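Local structure of 3,4-dihydroxybenzoate decarboxylase (Enterobacter cloacae, 5NY5) at residues 251-256 with 266-271; 154-159 with 188-193; 158-163 with 194-199. The protein catalyses the decarboxylation of 3,4-dihydroxybenzoic acid and, in reverse, the para-carboxylation of catechols, as a prenylated-flavin-dependent enzyme of the UbiD family. All blocks are in the same frame, centred on the assembly; numbering follows the deposited sequence.

Overall arrangement
From the N terminus, the first segments reached are 154-159 and 158-163, the end of strand 148-157 and the turn after it. The chain then runs through strands 165-174 and 179-182 before helix 189-199 comes back: residues 188-193 close contact 2 and residues 194-199 close contact 3. These two loops interleave and share Asp158 and Pro159, so the helix is docked along strand end and turn alike. Contact 1 follows in series, closing a short loop between 251-256 and strand 263-269. It adjoins the others, since Glu255 hydrogen-bonds to Ser157, while Leu269 packs on Arg194 and Pro271 on Glu198. All three lie in the Rift-related, FMN-binding-type domain.

Contact 1: residues 251-256 with 266-271; sequences VAVKEK and EGELLP
A loop of the Rift-related domain, residues 251-256, wraps the carboxylate of Glu266, and two consecutive backbone N-H groups take one oxygen each. Val251 N reaches Glu266 OE2 at 2.9 Å in a nearly straight bond (172°), meeting it on the syn side and somewhat out of the carboxylate plane. Ala252 N uses the syn lone pair of Glu266 OE1; the exact length of this bond is doubtful at the resolution of the model. Gripped through both oxygens, the group can hardly rotate, and the donors would be expected to favour its charged form. Glutamate suits the place because its chain, extended beyond CG, is long enough to leave the strand and meet the loop. Val253 fills the space beside that chain: its CG2 lies 3.7 Å from Glu266 CB, while its other methyl, CG1, faces the backbone of Gly267, 3.8 Å from Gly267 O. The loop then reverses in an inverse gamma turn centred on Lys254, and the carboxylate of Glu255 is directed away, to Tyr231 and Ser157. Strand 263-269 is flanked by two antiparallel neighbours: Glu266 pairs through its backbone with strand 303-311, Gly267 with Val206 of strand 204-210, and Val253 also rests on Pro205 and Thr207 of the latter.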
loop_
_atom_site.group_PDB
_atom_site.type_symbol
_atom_site.label_atom_id
_atom_site.label_comp_id
_atom_site.label_asym_id
_atom_site.label_seq_id
_atom_site.Cartn_x
_atom_site.Cartn_y
_atom_site.Cartn_z
ATOM N N VAL A 251 -42.508 -45.429 11.772
ATOM C CA VAL A 251 -43.435 -46.125 12.651
ATOM C C VAL A 251 -44.457 -45.172 13.258
ATOM O O VAL A 251 -45.632 -45.519 13.385
ATOM C CB VAL A 251 -42.649 -46.882 13.745
ATOM C CG1 VAL A 251 -43.518 -47.151 14.950
ATOM C CG2 VAL A 251 -42.102 -48.187 13.189
ATOM N N ALA A 252 -44.036 -43.958 13.612
ATOM C CA ALA A 252 -44.918 -42.997 14.254
ATOM C C ALA A 252 -45.106 -41.701 13.479
ATOM O O ALA A 252 -45.996 -40.920 13.835
ATOM C CB ALA A 252 -44.404 -42.654 15.662
ATOM N N VAL A 253 -44.305 -41.440 12.446
ATOM C CA VAL A 253 -44.377 -40.195 11.695
ATOM C C VAL A 253 -44.425 -40.517 10.206
ATOM O O VAL A 253 -44.195 -41.648 9.779
ATOM C CB VAL A 253 -43.199 -39.251 12.005
ATOM C CG1 VAL A 253 -43.197 -38.866 13.476
ATOM C CG2 VAL A 253 -41.883 -39.901 11.615
ATOM N N LYS A 254 -44.725 -39.488 9.413
ATOM C CA LYS A 254 -44.918 -39.633 7.970
ATOM C C LYS A 254 -43.606 -39.339 7.238
ATOM O O LYS A 254 -43.453 -38.344 6.528
ATOM C CB LYS A 254 -46.037 -38.718 7.491
ATOM C CG LYS A 254 -47.360 -38.924 8.203
ATOM C CD LYS A 254 -47.971 -40.272 7.858
ATOM C CE LYS A 254 -49.325 -40.450 8.527
ATOM N NZ LYS A 254 -49.220 -40.396 10.010
ATOM N N GLU A 255 -42.649 -40.245 7.424
ATOM C CA GLU A 255 -41.343 -40.128 6.788
ATOM C C GLU A 255 -40.611 -41.452 6.938
ATOM O O GLU A 255 -40.845 -42.194 7.895
ATOM C CB GLU A 255 -40.519 -38.987 7.400
ATOM C CG GLU A 255 -39.282 -38.605 6.605
ATOM C CD GLU A 255 -39.595 -38.276 5.160
ATOM O OE1 GLU A 255 -39.302 -39.113 4.280
ATOM O OE2 GLU A 255 -40.145 -37.186 4.903
ATOM N N LYS A 256 -39.731 -41.739 5.984
ATOM C CA LYS A 256 -38.933 -42.953 6.013
ATOM C C LYS A 256 -37.665 -42.742 6.835
ATOM O O LYS A 256 -37.277 -41.614 7.145
ATOM C CB LYS A 256 -38.574 -43.395 4.594
ATOM C CG LYS A 256 -39.773 -43.804 3.759
ATOM C CD LYS A 256 -39.782 -43.093 2.418
ATOM C CE LYS A 256 -41.083 -43.340 1.673
ATOM N NZ LYS A 256 -41.228 -42.430 0.500
ATOM N N GLU A 266 -37.936 -40.344 15.665
ATOM C CA GLU A 266 -39.067 -39.896 14.863
ATOM C C GLU A 266 -39.768 -38.765 15.601
ATOM O O GLU A 266 -40.249 -38.956 16.723
ATOM C CB GLU A 266 -40.038 -41.042 14.589
ATOM C CG GLU A 266 -39.460 -42.165 13.747
ATOM C CD GLU A 266 -40.472 -43.257 13.464
ATOM O OE1 GLU A 266 -41.656 -43.080 13.819
ATOM O OE2 GLU A 266 -40.083 -44.292 12.886
ATOM N N GLY A 267 -39.825 -37.593 14.975
ATOM C CA GLY A 267 -40.431 -36.442 15.605
ATOM C C GLY A 267 -41.039 -35.509 14.581
ATOM O O GLY A 267 -41.032 -35.776 13.379
ATOM N N GLU A 268 -41.569 -34.398 15.083
ATOM C CA GLU A 268 -42.183 -33.376 14.252
ATOM C C GLU A 268 -41.710 -32.003 14.702
ATOM O O GLU A 268 -41.485 -31.765 15.892
ATOM C CB GLU A 268 -43.715 -33.444 14.316
ATOM C CG GLU A 268 -44.306 -34.700 13.705
ATOM C CD GLU A 268 -45.783 -34.851 14.003
ATOM O OE1 GLU A 268 -46.375 -35.864 13.575
ATOM O OE2 GLU A 268 -46.350 -33.960 14.668
ATOM N N LEU A 269 -41.557 -31.103 13.735
ATOM C CA LEU A 269 -41.210 -29.715 14.018
ATOM C C LEU A 269 -42.490 -28.949 14.333
ATOM O O LEU A 269 -43.331 -28.742 13.452
ATOM C CB LEU A 269 -40.468 -29.103 12.835
ATOM C CG LEU A 269 -39.025 -29.573 12.642
ATOM C CD1 LEU A 269 -38.632 -29.536 11.176
ATOM C CD2 LEU A 269 -38.079 -28.716 13.464
ATOM N N LEU A 270 -42.639 -28.530 15.583
ATOM C CA LEU A 270 -43.879 -27.902 16.021
ATOM C C LEU A 270 -43.942 -26.458 15.534
ATOM O O LEU A 270 -43.000 -25.693 15.760
ATOM C CB LEU A 270 -43.995 -27.948 17.537
ATOM C CG LEU A 270 -43.833 -29.322 18.182
ATOM C CD1 LEU A 270 -44.069 -29.235 19.679
ATOM C CD2 LEU A 270 -44.777 -30.325 17.541
ATOM N N PRO A 271 -45.026 -26.053 14.876
ATOM C CA PRO A 271 -45.104 -24.685 14.355
ATOM C C PRO A 271 -45.335 -23.670 15.461
ATOM O O PRO A 271 -45.946 -23.960 16.492
ATOM C CB PRO A 271 -46.301 -24.734 13.398
ATOM C CG PRO A 271 -46.629 -26.187 13.230
ATOM C CD PRO A 271 -46.192 -26.857 14.484
#

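Contact 2: residues 154-159 with 188-193; sequences VLASDP and RHIEVF
The ring of Phe193 is covered on both faces by backbone. Over its centre on one face sits Asp158 N, 3.4 Å above the plane, with Ser157 C beside it; against the opposite face, offset toward the rim, lies His189 O. Asp158 CB adds a CH-pi contact, 3.9 Å from the ring centroid and 27° off the normal, on the face where its own N lies. Pro159 CD and Ala156 O approach obliquely, and Pro159 CD also touches Phe193 CB at 3.8 Å. A flat ring suits this place because it can slide between the Ser157-Asp158 backbone and the helix carbonyl. One helical turn earlier, Ile190 holds CG1 anti to its backbone N (chi1 -176°), which carries the chain toward the strand: Ile190 CG1 lies 3.7 Å from Ala156 CB, and Ile190 CD1 is 3.6 Å from Val154 CG1. The small alanine is consistent with the close approach of the short segments 154-157 and 189-193, whose axes come within 8.4 Å at 51°. The helix start carries site residues: in another structure of this enzyme Arg188 and His189 bind prenylated FMN, and His189, Asp166 and Glu233 bind manganese. Both ligands are absent here, but Ile190 N donates to Asp166, possibly positioning it.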
loop_
_atom_site.group_PDB
_atom_site.type_symbol
_atom_site.label_atom_id
_atom_site.label_comp_id
_atom_site.label_asym_id
_atom_site.label_seq_id
_atom_site.Cartn_x
_atom_site.Cartn_y
_atom_site.Cartn_z
ATOM N N VAL A 154 -30.963 -36.256 8.964
ATOM C CA VAL A 154 -32.383 -35.926 8.998
ATOM C C VAL A 154 -32.981 -36.129 7.614
ATOM O O VAL A 154 -32.466 -35.602 6.621
ATOM C CB VAL A 154 -32.606 -34.485 9.485
ATOM C CG1 VAL A 154 -34.085 -34.150 9.468
ATOM C CG2 VAL A 154 -32.035 -34.308 10.880
ATOM N N LEU A 155 -34.069 -36.894 7.549
ATOM C CA LEU A 155 -34.853 -37.062 6.335
ATOM C C LEU A 155 -36.143 -36.262 6.459
ATOM O O LEU A 155 -36.761 -36.230 7.526
ATOM C CB LEU A 155 -35.182 -38.537 6.081
ATOM C CG LEU A 155 -34.044 -39.556 6.123
ATOM C CD1 LEU A 155 -34.540 -40.937 5.734
ATOM C CD2 LEU A 155 -32.913 -39.140 5.220
ATOM N N ALA A 156 -36.545 -35.617 5.366
ATOM C CA ALA A 156 -37.765 -34.822 5.366
ATOM C C ALA A 156 -38.287 -34.713 3.942
ATOM O O ALA A 156 -37.545 -34.886 2.973
ATOM C CB ALA A 156 -37.530 -33.432 5.966
ATOM N N SER A 157 -39.582 -34.419 3.831
ATOM C CA SER A 157 -40.236 -34.289 2.539
ATOM C C SER A 157 -41.154 -33.076 2.547
ATOM O O SER A 157 -41.654 -32.661 3.595
ATOM C CB SER A 157 -41.040 -35.545 2.180
ATOM O OG SER A 157 -40.179 -36.636 1.912
ATOM N N ASP A 158 -41.364 -32.515 1.359
ATOM C CA ASP A 158 -42.257 -31.376 1.199
ATOM C C ASP A 158 -43.648 -31.735 1.712
ATOM O O ASP A 158 -44.222 -32.745 1.279
ATOM C CB ASP A 158 -42.318 -30.969 -0.274
ATOM C CG ASP A 158 -43.002 -29.628 -0.500
ATOM O OD1 ASP A 158 -44.004 -29.323 0.178
ATOM O OD2 ASP A 158 -42.535 -28.876 -1.381
ATOM N N PRO A 159 -44.222 -30.948 2.627
ATOM C CA PRO A 159 -45.582 -31.242 3.102
ATOM C C PRO A 159 -46.650 -31.077 2.033
ATOM O O PRO A 159 -47.795 -31.490 2.262
ATOM C CB PRO A 159 -45.779 -30.238 4.245
ATOM C CG PRO A 159 -44.853 -29.116 3.914
ATOM C CD PRO A 159 -43.655 -29.755 3.278
ATOM N N ARG A 188 -32.207 -23.950 2.577
ATOM C CA ARG A 188 -32.198 -25.370 2.266
ATOM C C ARG A 188 -33.627 -25.904 2.210
ATOM O O ARG A 188 -34.555 -25.325 2.779
ATOM C CB ARG A 188 -31.377 -26.147 3.297
ATOM C CG ARG A 188 -30.877 -27.503 2.808
ATOM C CD ARG A 188 -29.367 -27.503 2.609
ATOM N NE ARG A 188 -28.844 -28.854 2.420
ATOM C CZ ARG A 188 -28.339 -29.316 1.282
ATOM N NH1 ARG A 188 -28.272 -28.532 0.215
ATOM N NH2 ARG A 188 -27.891 -30.563 1.212
ATOM N N HIS A 189 -33.790 -27.030 1.508
ATOM C CA HIS A 189 -35.127 -27.536 1.208
ATOM C C HIS A 189 -35.911 -27.852 2.475
ATOM O O HIS A 189 -37.105 -27.543 2.565
ATOM C CB HIS A 189 -35.031 -28.774 0.317
ATOM C CG HIS A 189 -34.509 -28.493 -1.057
ATOM N ND1 HIS A 189 -34.070 -27.247 -1.449
ATOM C CD2 HIS A 189 -34.358 -29.300 -2.135
ATOM C CE1 HIS A 189 -33.670 -27.298 -2.707
ATOM N NE2 HIS A 189 -33.835 -28.532 -3.146
ATOM N N ILE A 190 -35.261 -28.462 3.468
ATOM C CA ILE A 190 -35.975 -28.843 4.683
ATOM C C ILE A 190 -36.458 -27.608 5.434
ATOM O O ILE A 190 -37.492 -27.651 6.114
ATOM C CB ILE A 190 -35.091 -29.746 5.565
ATOM C CG1 ILE A 190 -35.867 -30.224 6.796
ATOM C CG2 ILE A 190 -33.815 -29.026 5.973
ATOM C CD1 ILE A 190 -35.065 -31.102 7.722
ATOM N N GLU A 191 -35.743 -26.489 5.318
ATOM C CA GLU A 191 -36.223 -25.250 5.920
ATOM C C GLU A 191 -37.430 -24.709 5.165
ATOM O O GLU A 191 -38.407 -24.265 5.780
ATOM C CB GLU A 191 -35.101 -24.214 5.960
ATOM C CG GLU A 191 -35.540 -22.825 6.400
ATOM C CD GLU A 191 -35.945 -22.756 7.863
ATOM O OE1 GLU A 191 -35.763 -23.754 8.592
ATOM O OE2 GLU A 191 -36.449 -21.697 8.290
ATOM N N VAL A 192 -37.380 -24.737 3.832
ATOM C CA VAL A 192 -38.534 -24.330 3.037
ATOM C C VAL A 192 -39.716 -25.247 3.317
ATOM O O VAL A 192 -40.865 -24.796 3.400
ATOM C CB VAL A 192 -38.168 -24.305 1.540
ATOM C CG1 VAL A 192 -39.414 -24.155 0.686
ATOM C CG2 VAL A 192 -37.189 -23.176 1.257
ATOM N N PHE A 193 -39.453 -26.547 3.481
ATOM C CA PHE A 193 -40.518 -27.477 3.841
ATOM C C PHE A 193 -41.165 -27.083 5.162
ATOM O O PHE A 193 -42.386 -27.186 5.321
ATOM C CB PHE A 193 -39.975 -28.905 3.932
ATOM C CG PHE A 193 -39.453 -29.455 2.632
ATOM C CD1 PHE A 193 -39.750 -28.845 1.426
ATOM C CD2 PHE A 193 -38.666 -30.594 2.622
ATOM C CE1 PHE A 193 -39.266 -29.357 0.238
ATOM C CE2 PHE A 193 -38.180 -31.111 1.438
ATOM C CZ PHE A 193 -38.481 -30.492 0.244
#

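Contact 3: residues 158-163 with 194-199; sequences DPEDTS and RKKAEA
Lys196 and Asp158 make the close part of this contact: Lys196 NZ donates to Asp158 OD2 at 3.0 Å in a salt bridge, arriving on the syn side and 18° out of the carboxylate plane. Lysine fits because a long, extended chain can span the gap; its CG stands anti to the carbonyl carbon (chi1 -61°) and everything beyond is extended, so that the lysine side chain crosses that of Asp158 at about a right angle and brings NZ to OD2. The other oxygen is committed within the loop. Asp158 OD1 accepts from Glu160 N at 2.7 Å, on its anti side and well out of the carboxylate plane, with a weak further bond from Asp161 N. This is an Asx turn, and it shapes the connection between the antiparallel strands 148-157 and 165-174, while the lysine ties that connection to the flank of helix 189-199. The two oxygens are thus divided between turn and helix, which fixes how the carboxylate faces.

Away from the bridge the fit slackens. Pro159 CG lies 4.0 Å from Lys196 CB and 4.1 Å from Ala197 CB, ordinary van der Waals contact in which the short alanine side chain meets the proline ring; Pro159 and Ala197 also rest on Leu204 of strand 204-210. Looser still is exposed Glu160, whose extended chain runs across the lysine, CD to Lys196 CD at 4.1 Å. Its charge is near but not bridged, Glu160 OE1 being 4.2 Å from Lys196 NZ. Arg194, pointing away from the loop, instead pairs with Glu198 one turn on and with Glu191.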
loop_
_atom_site.group_PDB
_atom_site.type_symbol
_atom_site.label_atom_id
_atom_site.label_comp_id
_atom_site.label_asym_id
_atom_site.label_seq_id
_atom_site.Cartn_x
_atom_site.Cartn_y
_atom_site.Cartn_z
ATOM N N ASP A 158 -41.364 -32.515 1.359
ATOM C CA ASP A 158 -42.257 -31.376 1.199
ATOM C C ASP A 158 -43.648 -31.735 1.712
ATOM O O ASP A 158 -44.222 -32.745 1.279
ATOM C CB ASP A 158 -42.318 -30.969 -0.274
ATOM C CG ASP A 158 -43.002 -29.628 -0.500
ATOM O OD1 ASP A 158 -44.004 -29.323 0.178
ATOM O OD2 ASP A 158 -42.535 -28.876 -1.381
ATOM N N PRO A 159 -44.222 -30.948 2.627
ATOM C CA PRO A 159 -45.582 -31.242 3.102
ATOM C C PRO A 159 -46.650 -31.077 2.033
ATOM O O PRO A 159 -47.795 -31.490 2.262
ATOM C CB PRO A 159 -45.779 -30.238 4.245
ATOM C CG PRO A 159 -44.853 -29.116 3.914
ATOM C CD PRO A 159 -43.655 -29.755 3.278
ATOM N N GLU A 160 -46.318 -30.491 0.884
ATOM C CA GLU A 160 -47.238 -30.378 -0.241
ATOM C C GLU A 160 -46.939 -31.394 -1.336
ATOM O O GLU A 160 -47.835 -32.127 -1.764
ATOM C CB GLU A 160 -47.189 -28.959 -0.822
ATOM C CG GLU A 160 -47.637 -27.873 0.139
ATOM C CD GLU A 160 -47.694 -26.506 -0.517
ATOM O OE1 GLU A 160 -47.228 -26.378 -1.669
ATOM O OE2 GLU A 160 -48.209 -25.561 0.116
ATOM N N ASP A 161 -45.691 -31.456 -1.795
ATOM C CA ASP A 161 -45.264 -32.367 -2.855
ATOM C C ASP A 161 -44.270 -33.352 -2.244
ATOM O O ASP A 161 -43.057 -33.143 -2.310
ATOM C CB ASP A 161 -44.651 -31.598 -4.026
ATOM C CG ASP A 161 -44.480 -32.453 -5.266
ATOM O OD1 ASP A 161 -44.497 -33.696 -5.150
ATOM O OD2 ASP A 161 -44.323 -31.880 -6.364
ATOM N N THR A 162 -44.794 -34.441 -1.673
ATOM C CA THR A 162 -43.956 -35.424 -0.993
ATOM C C THR A 162 -42.838 -35.961 -1.883
ATOM O O THR A 162 -41.816 -36.428 -1.366
ATOM C CB THR A 162 -44.830 -36.574 -0.482
ATOM O OG1 THR A 162 -45.949 -36.037 0.233
ATOM C CG2 THR A 162 -44.045 -37.484 0.452
ATOM N N SER A 163 -42.991 -35.879 -3.207
ATOM C CA SER A 163 -41.936 -36.306 -4.120
ATOM C C SER A 163 -40.666 -35.474 -3.989
ATOM O O SER A 163 -39.637 -35.852 -4.559
ATOM C CB SER A 163 -42.440 -36.248 -5.564
ATOM O OG SER A 163 -42.782 -34.924 -5.934
ATOM N N ARG A 194 -40.359 -26.621 6.119
ATOM C CA ARG A 194 -40.891 -26.284 7.434
ATOM C C ARG A 194 -41.729 -25.013 7.395
ATOM O O ARG A 194 -42.704 -24.895 8.144
ATOM C CB ARG A 194 -39.748 -26.132 8.438
ATOM C CG ARG A 194 -40.171 -26.289 9.886
ATOM C CD ARG A 194 -39.304 -25.454 10.816
ATOM N NE ARG A 194 -39.829 -24.101 10.979
ATOM C CZ ARG A 194 -39.474 -23.065 10.228
ATOM N NH1 ARG A 194 -38.585 -23.222 9.260
ATOM N NH2 ARG A 194 -40.006 -21.871 10.446
ATOM N N LYS A 195 -41.366 -24.056 6.539
ATOM C CA LYS A 195 -42.134 -22.818 6.444
ATOM C C LYS A 195 -43.538 -23.083 5.913
ATOM O O LYS A 195 -44.522 -22.559 6.448
ATOM C CB LYS A 195 -41.401 -21.815 5.555
ATOM C CG LYS A 195 -40.595 -20.776 6.319
ATOM C CD LYS A 195 -41.502 -19.743 6.976
ATOM C CE LYS A 195 -40.695 -18.618 7.610
ATOM N NZ LYS A 195 -41.563 -17.493 8.061
ATOM N N LYS A 196 -43.645 -23.890 4.855
ATOM C CA LYS A 196 -44.955 -24.246 4.319
ATOM C C LYS A 196 -45.814 -24.915 5.383
ATOM O O LYS A 196 -46.999 -24.596 5.535
ATOM C CB LYS A 196 -44.797 -25.165 3.108
ATOM C CG LYS A 196 -44.024 -24.560 1.952
ATOM C CD LYS A 196 -43.933 -25.541 0.794
ATOM C CE LYS A 196 -43.151 -24.958 -0.369
ATOM N NZ LYS A 196 -43.021 -25.935 -1.484
ATOM N N ALA A 197 -45.226 -25.844 6.136
ATOM C CA ALA A 197 -45.972 -26.529 7.186
ATOM C C ALA A 197 -46.376 -25.561 8.290
ATOM O O ALA A 197 -47.525 -25.566 8.747
ATOM C CB ALA A 197 -45.138 -27.680 7.749
ATOM N N GLU A 198 -45.443 -24.711 8.723
ATOM C CA GLU A 198 -45.746 -23.769 9.795
ATOM C C GLU A 198 -46.785 -22.743 9.366
ATOM O O GLU A 198 -47.554 -22.255 10.203
ATOM C CB GLU A 198 -44.468 -23.071 10.258
ATOM C CG GLU A 198 -44.658 -22.187 11.476
ATOM C CD GLU A 198 -43.354 -21.652 12.022
ATOM O OE1 GLU A 198 -42.402 -21.479 11.232
ATOM O OE2 GLU A 198 -43.279 -21.410 13.245
ATOM N N ALA A 199 -46.826 -22.405 8.075
ATOM C CA ALA A 199 -47.810 -21.441 7.596
ATOM C C ALA A 199 -49.228 -21.955 7.800
ATOM O O ALA A 199 -50.123 -21.197 8.192
ATOM C CB ALA A 199 -47.559 -21.125 6.121
#